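Side-chain contact in myosin regulatory light chain (Placopecten magellanicus, PDB 3PN7), which probably serves as the calcium-binding regulatory light chain that makes molluscan muscle myosin responsive to calcium: residues Lys107-Ile111 and Glu112-Asp116. Residues are numbered along the deposited sequence; the frame is centred on the assembly and turned at random.
Sequences KKLNI and EYIKD
The strand-to-helix junction of an EF-hand-like unit joins Leu109 and Asn110 of strand 109-110 to the first turn of helix 111-120; the strand pairs antiparallel with 143-144, Leu109 bonding to Phe144 through the backbone, far from the magnesium site. Asn110 holds the N-cap position, yet its side chain makes no capping bond: OD1 is hydrogen-bonded to Lys143 NZ. The turn is closed by main-chain bonds instead. Asn110 O accepts a nearly straight hydrogen bond from Ile114 N (3.2 Å, 161° at the hydrogen). A second, from Tyr113 N to the same Asn110 O, is weak and bent (2.8 Å, 129°). Ile111 O then accepts a hydrogen bond from Lys115 N at 3.1 Å.

On the buried side Leu109 CD2 meets Ile114 CD1 at 4.0 Å, the two side chains crossing at about a right angle; Leu109 CG also lies 4.2 Å from CD2 of the Tyr113 ring, an oblique approach. In Glu112 a nearly eclipsed chi1 and a bend at chi2 together bring the carboxylate back to Asn110, where OE2 lies 3.3 Å from Asn110 CB in a van der Waals contact. With CG1 anti to the backbone N (chi1 -177°), Ile111 runs beside Lys115 in the same direction, its CD1 3.7 Å from Lys115 CE. Both side chains meet Phe134, Ile111 by touching it and Lys115 through a cation-pi contact. An alanine here would probably uncover the Lys115 methylenes and take away the touch on Phe134, leaving the lysine chain freer to swing. Nearer the backbone, Lys115 CG sits 3.3 Å from Ile111 O.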
loop_
_atom_site.group_PDB
_atom_site.type_symbol
_atom_site.label_atom_id
_atom_site.label_comp_id
_atom_site.label_asym_id
_atom_site.label_seq_id
_atom_site.Cartn_x
_atom_site.Cartn_y
_atom_site.Cartn_z
ATOM N N LYS B 107 -0.726 15.821 6.881
ATOM C CA LYS B 107 -2.129 15.958 6.459
ATOM C C LYS B 107 -2.244 16.411 4.997
ATOM O O LYS B 107 -3.292 16.891 4.574
ATOM C CB LYS B 107 -2.922 16.917 7.362
ATOM C CG LYS B 107 -2.848 16.633 8.858
ATOM C CD LYS B 107 -3.264 15.205 9.207
ATOM C CE LYS B 107 -3.414 15.030 10.722
ATOM N NZ LYS B 107 -3.569 13.596 11.126
ATOM N N LYS B 108 -1.145 16.283 4.252
ATOM C CA LYS B 108 -1.143 16.480 2.812
ATOM C C LYS B 108 -0.339 15.377 2.146
ATOM O O LYS B 108 0.357 14.616 2.803
ATOM C CB LYS B 108 -0.577 17.844 2.432
ATOM C CG LYS B 108 -1.231 19.016 3.154
ATOM C CD LYS B 108 -1.928 19.952 2.187
ATOM C CE LYS B 108 -2.304 21.276 2.852
ATOM N NZ LYS B 108 -2.976 21.025 4.157
ATOM N N LEU B 109 -0.445 15.301 0.830
ATOM C CA LEU B 109 0.283 14.333 0.032
ATOM C C LEU B 109 0.803 15.123 -1.171
ATOM O O LEU B 109 0.094 15.984 -1.692
ATOM C CB LEU B 109 -0.695 13.248 -0.438
ATOM C CG LEU B 109 -0.551 11.794 -0.017
ATOM C CD1 LEU B 109 0.092 11.677 1.359
ATOM C CD2 LEU B 109 -1.893 11.040 -0.076
ATOM N N ASN B 110 2.036 14.864 -1.601
ATOM C CA ASN B 110 2.512 15.418 -2.865
ATOM C C ASN B 110 1.561 15.015 -3.981
ATOM O O ASN B 110 1.264 13.828 -4.147
ATOM C CB ASN B 110 3.927 14.924 -3.196
ATOM C CG ASN B 110 4.999 15.569 -2.324
ATOM O OD1 ASN B 110 4.697 16.369 -1.436
ATOM N ND2 ASN B 110 6.260 15.217 -2.579
ATOM N N ILE B 111 1.091 15.996 -4.745
ATOM C CA ILE B 111 0.132 15.747 -5.822
ATOM C C ILE B 111 0.590 14.629 -6.771
ATOM O O ILE B 111 -0.208 13.798 -7.172
ATOM C CB ILE B 111 -0.166 17.044 -6.634
ATOM C CG1 ILE B 111 -1.221 16.783 -7.722
ATOM C CG2 ILE B 111 1.102 17.577 -7.279
ATOM C CD1 ILE B 111 -2.564 16.323 -7.204
ATOM N N GLU B 112 1.881 14.596 -7.101
ATOM C CA GLU B 112 2.397 13.593 -8.032
ATOM C C GLU B 112 2.390 12.207 -7.402
ATOM O O GLU B 112 2.291 11.205 -8.095
ATOM C CB GLU B 112 3.826 13.929 -8.494
ATOM C CG GLU B 112 4.315 15.332 -8.142
ATOM C CD GLU B 112 4.756 15.497 -6.684
ATOM O OE1 GLU B 112 5.525 14.639 -6.158
ATOM O OE2 GLU B 112 4.345 16.511 -6.072
ATOM N N TYR B 113 2.490 12.154 -6.083
ATOM C CA TYR B 113 2.477 10.881 -5.363
ATOM C C TYR B 113 1.072 10.261 -5.392
ATOM O O TYR B 113 0.901 9.111 -5.785
ATOM C CB TYR B 113 2.932 11.112 -3.919
ATOM C CG TYR B 113 3.105 9.882 -3.051
ATOM C CD1 TYR B 113 3.501 8.662 -3.588
ATOM C CD2 TYR B 113 2.887 9.956 -1.674
ATOM C CE1 TYR B 113 3.678 7.537 -2.765
ATOM C CE2 TYR B 113 3.056 8.860 -0.853
ATOM C CZ TYR B 113 3.441 7.650 -1.400
ATOM O OH TYR B 113 3.602 6.567 -0.573
ATOM N N ILE B 114 0.057 11.019 -4.980
ATOM C CA ILE B 114 -1.303 10.476 -5.010
ATOM C C ILE B 114 -1.815 10.166 -6.433
ATOM O O ILE B 114 -2.565 9.217 -6.645
ATOM C CB ILE B 114 -2.309 11.360 -4.229
ATOM C CG1 ILE B 114 -3.633 10.611 -4.111
ATOM C CG2 ILE B 114 -2.465 12.744 -4.872
ATOM C CD1 ILE B 114 -3.515 9.306 -3.317
ATOM N N LYS B 115 -1.390 10.944 -7.418
ATOM C CA LYS B 115 -1.751 10.624 -8.791
ATOM C C LYS B 115 -1.140 9.298 -9.213
ATOM O O LYS B 115 -1.801 8.468 -9.834
ATOM C CB LYS B 115 -1.349 11.748 -9.744
ATOM C CG LYS B 115 -2.230 12.967 -9.598
ATOM C CD LYS B 115 -2.171 13.854 -10.831
ATOM C CE LYS B 115 -3.107 15.044 -10.681
ATOM N NZ LYS B 115 -3.309 15.751 -11.975
ATOM N N ASP B 116 0.116 9.090 -8.845
ATOM C CA ASP B 116 0.825 7.868 -9.205
ATOM C C ASP B 116 0.162 6.664 -8.549
ATOM O O ASP B 116 -0.138 5.671 -9.221
ATOM C CB ASP B 116 2.301 7.973 -8.797
ATOM C CG ASP B 116 3.139 6.793 -9.287
ATOM O OD1 ASP B 116 2.769 6.168 -10.302
ATOM O OD2 ASP B 116 4.177 6.501 -8.656
#